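Local coordinates for putative exported protein (Peptoclostridium difficile, PDB 5TTA), which is of unknown function but carries a DUF5780 domain of the E-set clan and is probably exported from the cell, at residues 69-74 / 178-183; 90-95 / 122-127; 209-214 / 224-229. All coordinates share one frame; numbering follows the deposited sequence.

Contact 1: residues 69-74 / 178-183; sequences EKAIMD and IAPGKN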
loop_
_atom_site.group_PDB
_atom_site.type_symbol
_atom_site.label_atom_id
_atom_site.label_comp_id
_atom_site.label_asym_id
_atom_site.label_seq_id
_atom_site.Cartn_x
_atom_site.Cartn_y
_atom_site.Cartn_z
ATOM N N GLU A 69 -10.809 21.886 -15.808
ATOM C CA GLU A 69 -11.898 20.943 -16.020
ATOM C C GLU A 69 -11.522 19.513 -15.648
ATOM O O GLU A 69 -12.311 18.592 -15.876
ATOM C CB GLU A 69 -12.356 21.016 -17.474
ATOM C CG GLU A 69 -13.000 22.347 -17.823
ATOM C CD GLU A 69 -13.386 22.445 -19.293
ATOM O OE1 GLU A 69 -12.570 22.049 -20.158
ATOM O OE2 GLU A 69 -14.513 22.912 -19.581
ATOM N N LYS A 70 -10.359 19.311 -15.048
ATOM C CA LYS A 70 -9.848 17.988 -14.743
ATOM C C LYS A 70 -9.574 17.878 -13.256
ATOM O O LYS A 70 -9.151 18.852 -12.622
ATOM C CB LYS A 70 -8.562 17.703 -15.524
ATOM C CG LYS A 70 -8.729 17.741 -17.034
ATOM C CD LYS A 70 -7.372 17.568 -17.712
ATOM C CE LYS A 70 -6.656 18.905 -17.895
ATOM N NZ LYS A 70 -5.344 18.769 -18.602
ATOM N N ALA A 71 -9.826 16.690 -12.708
ATOM C CA ALA A 71 -9.498 16.411 -11.316
ATOM C C ALA A 71 -7.986 16.381 -11.113
ATOM O O ALA A 71 -7.249 15.830 -11.933
ATOM C CB ALA A 71 -10.104 15.078 -10.901
ATOM N N ILE A 72 -7.525 16.939 -9.995
ATOM C CA ILE A 72 -6.098 17.058 -9.695
ATOM C C ILE A 72 -5.711 15.995 -8.667
ATOM O O ILE A 72 -6.151 16.037 -7.509
ATOM C CB ILE A 72 -5.751 18.473 -9.208
ATOM C CG1 ILE A 72 -5.836 19.463 -10.389
ATOM C CG2 ILE A 72 -4.349 18.508 -8.545
ATOM C CD1 ILE A 72 -5.837 20.922 -9.986
HETATM N N MSE A 73 -4.882 15.037 -9.086
HETATM C CA MSE A 73 -4.501 13.946 -8.197
HETATM C C MSE A 73 -3.216 14.222 -7.419
HETATM O O MSE A 73 -3.007 13.600 -6.381
HETATM C CB MSE A 73 -4.371 12.628 -8.981
HETATM C CG MSE A 73 -3.044 12.379 -9.652
HETATM SE SE MSE A 73 -3.064 10.663 -10.609
HETATM C CE MSE A 73 -3.154 9.513 -9.114
ATOM N N ASP A 74 -2.351 15.137 -7.889
ATOM C CA ASP A 74 -1.144 15.472 -7.145
ATOM C C ASP A 74 -0.724 16.898 -7.493
ATOM O O ASP A 74 -1.140 17.459 -8.504
ATOM C CB ASP A 74 -0.001 14.458 -7.436
ATOM C CG ASP A 74 1.118 14.475 -6.372
ATOM O OD1 ASP A 74 0.993 15.143 -5.318
ATOM O OD2 ASP A 74 2.147 13.810 -6.598
ATOM N N ILE A 178 -8.650 16.453 -6.083
ATOM C CA ILE A 178 -9.399 17.702 -5.986
ATOM C C ILE A 178 -10.247 17.835 -7.246
ATOM O O ILE A 178 -9.710 17.938 -8.354
ATOM C CB ILE A 178 -8.468 18.917 -5.824
ATOM C CG1 ILE A 178 -7.562 18.750 -4.594
ATOM C CG2 ILE A 178 -9.299 20.164 -5.670
ATOM C CD1 ILE A 178 -6.439 19.784 -4.487
ATOM N N ALA A 179 -11.571 17.840 -7.076
ATOM C CA ALA A 179 -12.494 17.830 -8.207
ATOM C C ALA A 179 -12.473 19.176 -8.923
ATOM O O ALA A 179 -12.109 20.193 -8.321
ATOM C CB ALA A 179 -13.906 17.508 -7.726
ATOM N N PRO A 180 -12.851 19.215 -10.215
ATOM C CA PRO A 180 -12.910 20.513 -10.915
ATOM C C PRO A 180 -13.857 21.477 -10.203
ATOM O O PRO A 180 -14.940 21.093 -9.761
ATOM C CB PRO A 180 -13.430 20.152 -12.321
ATOM C CG PRO A 180 -13.153 18.698 -12.486
ATOM C CD PRO A 180 -13.167 18.082 -11.101
ATOM N N GLY A 181 -13.428 22.736 -10.081
ATOM C CA GLY A 181 -14.177 23.753 -9.365
ATOM C C GLY A 181 -14.072 23.731 -7.847
ATOM O O GLY A 181 -14.487 24.708 -7.202
ATOM N N LYS A 182 -13.526 22.675 -7.249
ATOM C CA LYS A 182 -13.440 22.586 -5.787
ATOM C C LYS A 182 -12.583 23.700 -5.170
ATOM O O LYS A 182 -11.459 23.970 -5.609
ATOM C CB LYS A 182 -12.881 21.214 -5.411
ATOM C CG LYS A 182 -12.637 20.956 -3.930
ATOM C CD LYS A 182 -13.898 20.645 -3.175
ATOM C CE LYS A 182 -13.550 19.962 -1.855
ATOM N NZ LYS A 182 -14.772 19.318 -1.314
ATOM N N ASN A 183 -13.105 24.339 -4.121
ATOM C CA ASN A 183 -12.289 25.157 -3.224
ATOM C C ASN A 183 -11.940 24.334 -1.990
ATOM O O ASN A 183 -12.827 23.714 -1.394
ATOM C CB ASN A 183 -13.057 26.412 -2.780
ATOM C CG ASN A 183 -13.590 27.211 -3.939
ATOM O OD1 ASN A 183 -14.768 27.560 -3.975
ATOM N ND2 ASN A 183 -12.726 27.513 -4.889
#
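I72 and I178 hold each other by two backbone hydrogen bonds, which makes them an antiparallel hydrogen-bonded pair and a single isolated beta bridge at the start of strand 72-82. The amide of I72 gives to I178 O at 2.9 Å, nearly straight at 168°. The return bond, I178 N to I72 O, has the same length, 2.9 Å, but is more bent, 153° at the hydrogen. Between them the two bonds satisfy the N-H and C=O of I72, a buried residue. I178 O also receives N66 ND2, which reaches K70 O as well and so ties both segments to the end of strand 58-66. A further, weaker contact comes from the CA-H of A71, whose CA lies 3.3 Å from I178 O. Packing follows the same register. The two isoleucines meet through their beta carbons, CB to CB 4.4 Å; branched side chains suit this extended backbone. Beyond the bridge the loop turns away through a type II beta turn from A179 to K182. P180 fits the second position of that turn because its ring fixes phi near -58°, and G181 readily takes the positive phi that follows. The proline ring leans back on segment 69-74, its CG 3.5 Å from E69 O and its CD 4.3 Å from A71 CB.

Contact 2: residues 90-95 / 122-127; sequences ELYWDA and ISPVSP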
loop_
_atom_site.group_PDB
_atom_site.type_symbol
_atom_site.label_atom_id
_atom_site.label_comp_id
_atom_site.label_asym_id
_atom_site.label_seq_id
_atom_site.Cartn_x
_atom_site.Cartn_y
_atom_site.Cartn_z
ATOM N N GLU A 90 14.699 31.485 7.033
ATOM C CA GLU A 90 14.971 30.058 6.895
ATOM C C GLU A 90 14.217 29.314 7.989
ATOM O O GLU A 90 14.384 29.626 9.176
ATOM C CB GLU A 90 16.459 29.749 7.020
ATOM C CG GLU A 90 17.301 30.268 5.895
ATOM C CD GLU A 90 18.752 29.852 6.038
ATOM O OE1 GLU A 90 19.126 28.782 5.508
ATOM O OE2 GLU A 90 19.507 30.595 6.696
ATOM N N LEU A 91 13.420 28.322 7.589
ATOM C CA LEU A 91 12.601 27.544 8.510
ATOM C C LEU A 91 12.958 26.063 8.501
ATOM O O LEU A 91 13.397 25.516 7.496
ATOM C CB LEU A 91 11.095 27.657 8.160
ATOM C CG LEU A 91 10.528 29.078 8.141
ATOM C CD1 LEU A 91 9.015 28.990 7.916
ATOM C CD2 LEU A 91 10.819 29.788 9.445
ATOM N N TYR A 92 12.735 25.412 9.650
ATOM C CA TYR A 92 12.464 23.979 9.686
ATOM C C TYR A 92 10.984 23.791 9.346
ATOM O O TYR A 92 10.120 23.681 10.225
ATOM C CB TYR A 92 12.805 23.403 11.063
ATOM C CG TYR A 92 14.274 23.448 11.412
ATOM C CD1 TYR A 92 15.180 22.570 10.820
ATOM C CD2 TYR A 92 14.754 24.354 12.355
ATOM C CE1 TYR A 92 16.524 22.591 11.155
ATOM C CE2 TYR A 92 16.117 24.380 12.704
ATOM C CZ TYR A 92 16.985 23.491 12.095
ATOM O OH TYR A 92 18.323 23.506 12.406
ATOM N N TRP A 93 10.688 23.763 8.030
ATOM C CA TRP A 93 9.309 23.892 7.560
ATOM C C TRP A 93 8.413 22.751 8.029
ATOM O O TRP A 93 7.222 22.965 8.292
ATOM C CB TRP A 93 9.262 23.931 6.031
ATOM C CG TRP A 93 9.693 25.239 5.444
ATOM C CD1 TRP A 93 10.977 25.650 5.167
ATOM C CD2 TRP A 93 8.829 26.312 5.070
ATOM N NE1 TRP A 93 10.948 26.926 4.622
ATOM C CE2 TRP A 93 9.641 27.343 4.540
ATOM C CE3 TRP A 93 7.433 26.489 5.106
ATOM C CZ2 TRP A 93 9.104 28.563 4.080
ATOM C CZ3 TRP A 93 6.891 27.678 4.646
ATOM C CH2 TRP A 93 7.731 28.714 4.120
ATOM N N ASP A 94 8.928 21.521 8.023
ATOM C CA ASP A 94 8.157 20.340 8.404
ATOM C C ASP A 94 8.588 19.769 9.756
ATOM O O ASP A 94 8.478 18.561 9.979
ATOM C CB ASP A 94 8.237 19.264 7.317
ATOM C CG ASP A 94 9.663 18.890 6.932
ATOM O OD1 ASP A 94 10.626 19.333 7.603
ATOM O OD2 ASP A 94 9.832 18.123 5.943
ATOM N N ALA A 95 9.007 20.629 10.691
ATOM C CA ALA A 95 9.382 20.158 12.021
ATOM C C ALA A 95 8.181 19.554 12.742
ATOM O O ALA A 95 7.042 20.003 12.584
ATOM C CB ALA A 95 9.948 21.299 12.853
ATOM N N ILE A 122 10.720 21.733 19.146
ATOM C CA ILE A 122 10.513 21.188 17.810
ATOM C C ILE A 122 11.583 20.146 17.490
ATOM O O ILE A 122 12.702 20.176 18.017
ATOM C CB ILE A 122 10.503 22.299 16.735
ATOM C CG1 ILE A 122 11.857 22.987 16.654
ATOM C CG2 ILE A 122 9.422 23.332 17.032
ATOM C CD1 ILE A 122 11.979 23.902 15.455
ATOM N N SER A 123 11.219 19.221 16.604
ATOM C CA SER A 123 12.117 18.187 16.094
ATOM C C SER A 123 12.197 18.289 14.574
ATOM O O SER A 123 11.234 17.911 13.876
ATOM C CB SER A 123 11.635 16.799 16.509
ATOM O OG SER A 123 12.537 15.790 16.074
ATOM N N PRO A 124 13.313 18.764 14.022
ATOM C CA PRO A 124 13.417 18.923 12.566
ATOM C C PRO A 124 13.221 17.616 11.808
ATOM O O PRO A 124 13.527 16.521 12.293
ATOM C CB PRO A 124 14.839 19.466 12.370
ATOM C CG PRO A 124 15.155 20.142 13.653
ATOM C CD PRO A 124 14.458 19.362 14.729
ATOM N N VAL A 125 12.682 17.758 10.599
ATOM C CA VAL A 125 12.536 16.662 9.655
ATOM C C VAL A 125 13.454 16.961 8.467
ATOM O O VAL A 125 14.558 16.414 8.390
ATOM C CB VAL A 125 11.051 16.478 9.288
ATOM C CG1 VAL A 125 10.879 15.511 8.156
ATOM C CG2 VAL A 125 10.329 15.920 10.527
ATOM N N SER A 126 13.039 17.873 7.572
ATOM C CA SER A 126 13.869 18.368 6.481
ATOM C C SER A 126 14.886 19.401 6.993
ATOM O O SER A 126 14.678 20.027 8.032
ATOM C CB SER A 126 12.987 18.998 5.402
ATOM O OG SER A 126 12.108 18.031 4.838
ATOM N N PRO A 127 16.002 19.591 6.284
ATOM C CA PRO A 127 16.963 20.631 6.688
ATOM C C PRO A 127 16.350 22.027 6.708
ATOM O O PRO A 127 15.445 22.342 5.937
ATOM C CB PRO A 127 18.055 20.541 5.607
ATOM C CG PRO A 127 18.047 19.085 5.188
ATOM C CD PRO A 127 16.521 18.761 5.176
HETATM O O HOH W 1 12.651 22.648 6.073
HETATM O O HOH W 2 12.296 20.543 9.581
#
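A type I beta turn from Y92 to A95 leads into strand 96-98 of a two-stranded antiparallel sheet, and it packs on the chain that leaves the partner strand 121-123. D94, the third residue of the turn, binds S126 with both carboxylate oxygens. OD1 accepts the amide of S126 (N to OD1 2.8 Å, 163° at the hydrogen), and OD2 accepts its hydroxyl at a short OG to OD2 distance of 2.5 Å. Both donors arrive on the syn side, somewhat out of the carboxylate plane. The first torsion of D94 (chi1 54°) sets CG between the backbone N and the carbonyl carbon and turns the carboxylate to S126. Serine suits the place, since its hydroxyl and its own amide can grip one carboxylate together. An ordered water adds to this grip, donating to D94 OD1 and S126 O and accepting from V125 N; a second water joins W93 N to P127 O. On the other flank Y92 lies against P124, whose CG stands 3.9 Å from the ring centroid in a CH-pi contact over one face, while S126 O comes near the ring's plane at its edge. The compact proline ring offers C-H groups to the aromatic face. I122 reaches Y92 CD2 with its CD1 at 4.2 Å, and its CB meets A95 CB, alanine's single methyl, at 4.0 Å. W93 turns to strands 72-82 and 131-135, with NE1 bonded to S129 O. With one carboxylate taking two protein donors and a water, D94 is probably ionised, and the bonds fix its rotation while joining the turn to the chain beyond strand 121-123.

Contact 3: residues 209-214 / 224-229; sequences CVKQVT and SAYENW
K211 lays its aliphatic chain across the face of the Y226 ring, and C209, two residues earlier on the same strand, sits over the face of W229: two aromatic residues of helix 226-233 thus pack on strand 205-215. K211 CG stands 3.8 Å from the Y226 centroid, only 8° off the ring normal, and K211 CD lies 3.7 Å from Y226 CZ. The chain is extended from chi1 to chi3 and bends at chi4, which carries NZ on to its salt bridge with E76. Lysine suits this place because its methylenes can cover a ring while its charge goes to the neighbouring strand 72-82. C209 serves both rings. Its CB lies over the six-membered ring of W229, 3.3 Å from the centroid, whereas SG lies over the five-membered ring at 4.1 Å from its centroid. The same SG meets Y226 at the ring's edge, 3.9 Å from CD1. With SG anti to the backbone N (chi1 -176°), the sulfur points into the angle between the two rings, where a small polarisable side chain fits. Y226 and W229 are three residues apart, so the helix presents both on one side. CH-pi, sulfur-aromatic and apolar contacts thus join the segments, and N223 adds hydrogen bonds to both. The bond from W229 NE1 to Y246 limits the turn of the indole, while that of Y226 OH to T78 holds the tyrosine's end in place.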
loop_
_atom_site.group_PDB
_atom_site.type_symbol
_atom_site.label_atom_id
_atom_site.label_comp_id
_atom_site.label_asym_id
_atom_site.label_seq_id
_atom_site.Cartn_x
_atom_site.Cartn_y
_atom_site.Cartn_z
ATOM N N CYS A 209 3.831 29.371 -4.710
ATOM C CA CYS A 209 3.747 29.232 -6.163
ATOM C C CYS A 209 3.581 27.758 -6.487
ATOM O O CYS A 209 4.317 26.920 -5.950
ATOM C CB CYS A 209 5.005 29.795 -6.849
ATOM S SG CYS A 209 4.983 29.802 -8.674
ATOM N N VAL A 210 2.621 27.459 -7.365
ATOM C CA VAL A 210 2.446 26.111 -7.891
ATOM C C VAL A 210 3.629 25.780 -8.781
ATOM O O VAL A 210 3.952 26.545 -9.697
ATOM C CB VAL A 210 1.143 26.005 -8.687
ATOM C CG1 VAL A 210 1.023 24.611 -9.309
ATOM C CG2 VAL A 210 -0.075 26.324 -7.790
ATOM N N LYS A 211 4.278 24.650 -8.510
ATOM C CA LYS A 211 5.398 24.181 -9.318
ATOM C C LYS A 211 4.900 23.277 -10.435
ATOM O O LYS A 211 5.250 23.467 -11.600
ATOM C CB LYS A 211 6.421 23.471 -8.417
ATOM C CG LYS A 211 7.657 22.870 -9.118
ATOM C CD LYS A 211 8.641 22.352 -8.052
ATOM C CE LYS A 211 9.941 21.791 -8.660
ATOM N NZ LYS A 211 9.756 20.417 -9.200
ATOM N N GLN A 212 4.040 22.327 -10.107
ATOM C CA GLN A 212 3.410 21.480 -11.114
ATOM C C GLN A 212 2.160 20.844 -10.517
ATOM O O GLN A 212 1.958 20.843 -9.300
ATOM C CB GLN A 212 4.365 20.391 -11.609
ATOM C CG GLN A 212 4.810 19.391 -10.548
ATOM C CD GLN A 212 5.578 18.225 -11.174
ATOM O OE1 GLN A 212 6.635 18.414 -11.757
ATOM N NE2 GLN A 212 5.022 17.027 -11.076
ATOM N N VAL A 213 1.338 20.267 -11.387
ATOM C CA VAL A 213 0.190 19.473 -10.941
ATOM C C VAL A 213 0.079 18.251 -11.836
ATOM O O VAL A 213 0.526 18.249 -12.989
ATOM C CB VAL A 213 -1.173 20.221 -10.916
ATOM C CG1 VAL A 213 -1.112 21.590 -10.197
ATOM C CG2 VAL A 213 -1.791 20.323 -12.281
ATOM N N THR A 214 -0.537 17.205 -11.289
ATOM C CA THR A 214 -0.774 15.955 -12.005
ATOM C C THR A 214 -2.274 15.691 -11.999
ATOM O O THR A 214 -2.887 15.668 -10.929
ATOM C CB THR A 214 -0.046 14.782 -11.345
ATOM O OG1 THR A 214 1.352 15.079 -11.235
ATOM C CG2 THR A 214 -0.255 13.501 -12.168
ATOM N N SER A 224 5.688 27.128 -16.145
ATOM C CA SER A 224 6.890 27.626 -16.804
ATOM C C SER A 224 7.450 28.876 -16.128
ATOM O O SER A 224 8.640 29.173 -16.290
ATOM C CB SER A 224 6.610 27.872 -18.298
ATOM O OG SER A 224 5.563 28.809 -18.515
ATOM N N ALA A 225 6.639 29.593 -15.348
ATOM C CA ALA A 225 7.107 30.760 -14.615
ATOM C C ALA A 225 7.761 30.411 -13.282
ATOM O O ALA A 225 8.300 31.308 -12.621
ATOM C CB ALA A 225 5.940 31.714 -14.363
ATOM N N TYR A 226 7.731 29.139 -12.869
ATOM C CA TYR A 226 8.194 28.782 -11.526
ATOM C C TYR A 226 9.670 29.106 -11.292
ATOM O O TYR A 226 10.042 29.621 -10.229
ATOM C CB TYR A 226 7.938 27.303 -11.267
ATOM C CG TYR A 226 8.499 26.838 -9.934
ATOM C CD1 TYR A 226 7.804 27.059 -8.753
ATOM C CD2 TYR A 226 9.698 26.144 -9.870
ATOM C CE1 TYR A 226 8.316 26.632 -7.533
ATOM C CE2 TYR A 226 10.217 25.715 -8.663
ATOM C CZ TYR A 226 9.513 25.957 -7.500
ATOM O OH TYR A 226 10.023 25.521 -6.303
ATOM N N GLU A 227 10.548 28.752 -12.230
ATOM C CA GLU A 227 11.965 28.942 -11.930
ATOM C C GLU A 227 12.273 30.416 -11.709
ATOM O O GLU A 227 13.024 30.766 -10.790
ATOM C CB GLU A 227 12.847 28.355 -13.035
ATOM C CG GLU A 227 12.999 26.840 -12.964
ATOM C CD GLU A 227 13.441 26.336 -11.587
ATOM O OE1 GLU A 227 12.937 25.276 -11.145
ATOM O OE2 GLU A 227 14.294 26.991 -10.942
ATOM N N ASN A 228 11.664 31.290 -12.519
ATOM C CA ASN A 228 11.841 32.733 -12.366
ATOM C C ASN A 228 11.340 33.202 -11.012
ATOM O O ASN A 228 11.978 34.039 -10.357
ATOM C CB ASN A 228 11.091 33.500 -13.467
ATOM C CG ASN A 228 11.662 33.275 -14.847
ATOM O OD1 ASN A 228 12.823 32.892 -15.007
ATOM N ND2 ASN A 228 10.843 33.527 -15.866
ATOM N N TRP A 229 10.177 32.698 -10.595
ATOM C CA TRP A 229 9.614 33.094 -9.308
ATOM C C TRP A 229 10.570 32.719 -8.175
ATOM O O TRP A 229 10.898 33.544 -7.319
ATOM C CB TRP A 229 8.241 32.423 -9.132
ATOM C CG TRP A 229 7.586 32.617 -7.797
ATOM C CD1 TRP A 229 6.730 33.620 -7.438
ATOM C CD2 TRP A 229 7.740 31.786 -6.641
ATOM N NE1 TRP A 229 6.344 33.463 -6.126
ATOM C CE2 TRP A 229 6.935 32.338 -5.618
ATOM C CE3 TRP A 229 8.451 30.602 -6.381
ATOM C CZ2 TRP A 229 6.829 31.752 -4.343
ATOM C CZ3 TRP A 229 8.358 30.030 -5.128
ATOM C CH2 TRP A 229 7.541 30.606 -4.117
#

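Contacts 1 and 3 meet on one antiparallel sheet, where strands 72-82 and 205-215 are neighbours. Their centres are 17 Å apart, yet they touch directly: M73 N lies 2.8 Å from T214 O, and D74 O lies 2.9 Å from T214 N, both probable hydrogen bonds at a classic beta bulge. Contact 2 stands apart, its centre 29 Å from that of contact 1, on the opposite side of the chain's centre, and 23 Å from that of contact 3, with nearest atoms about 8 Å away. Along the chain, contact 2 falls between the two halves of contact 1, and contact 3 follows both. All three lie within the DUF5780 range.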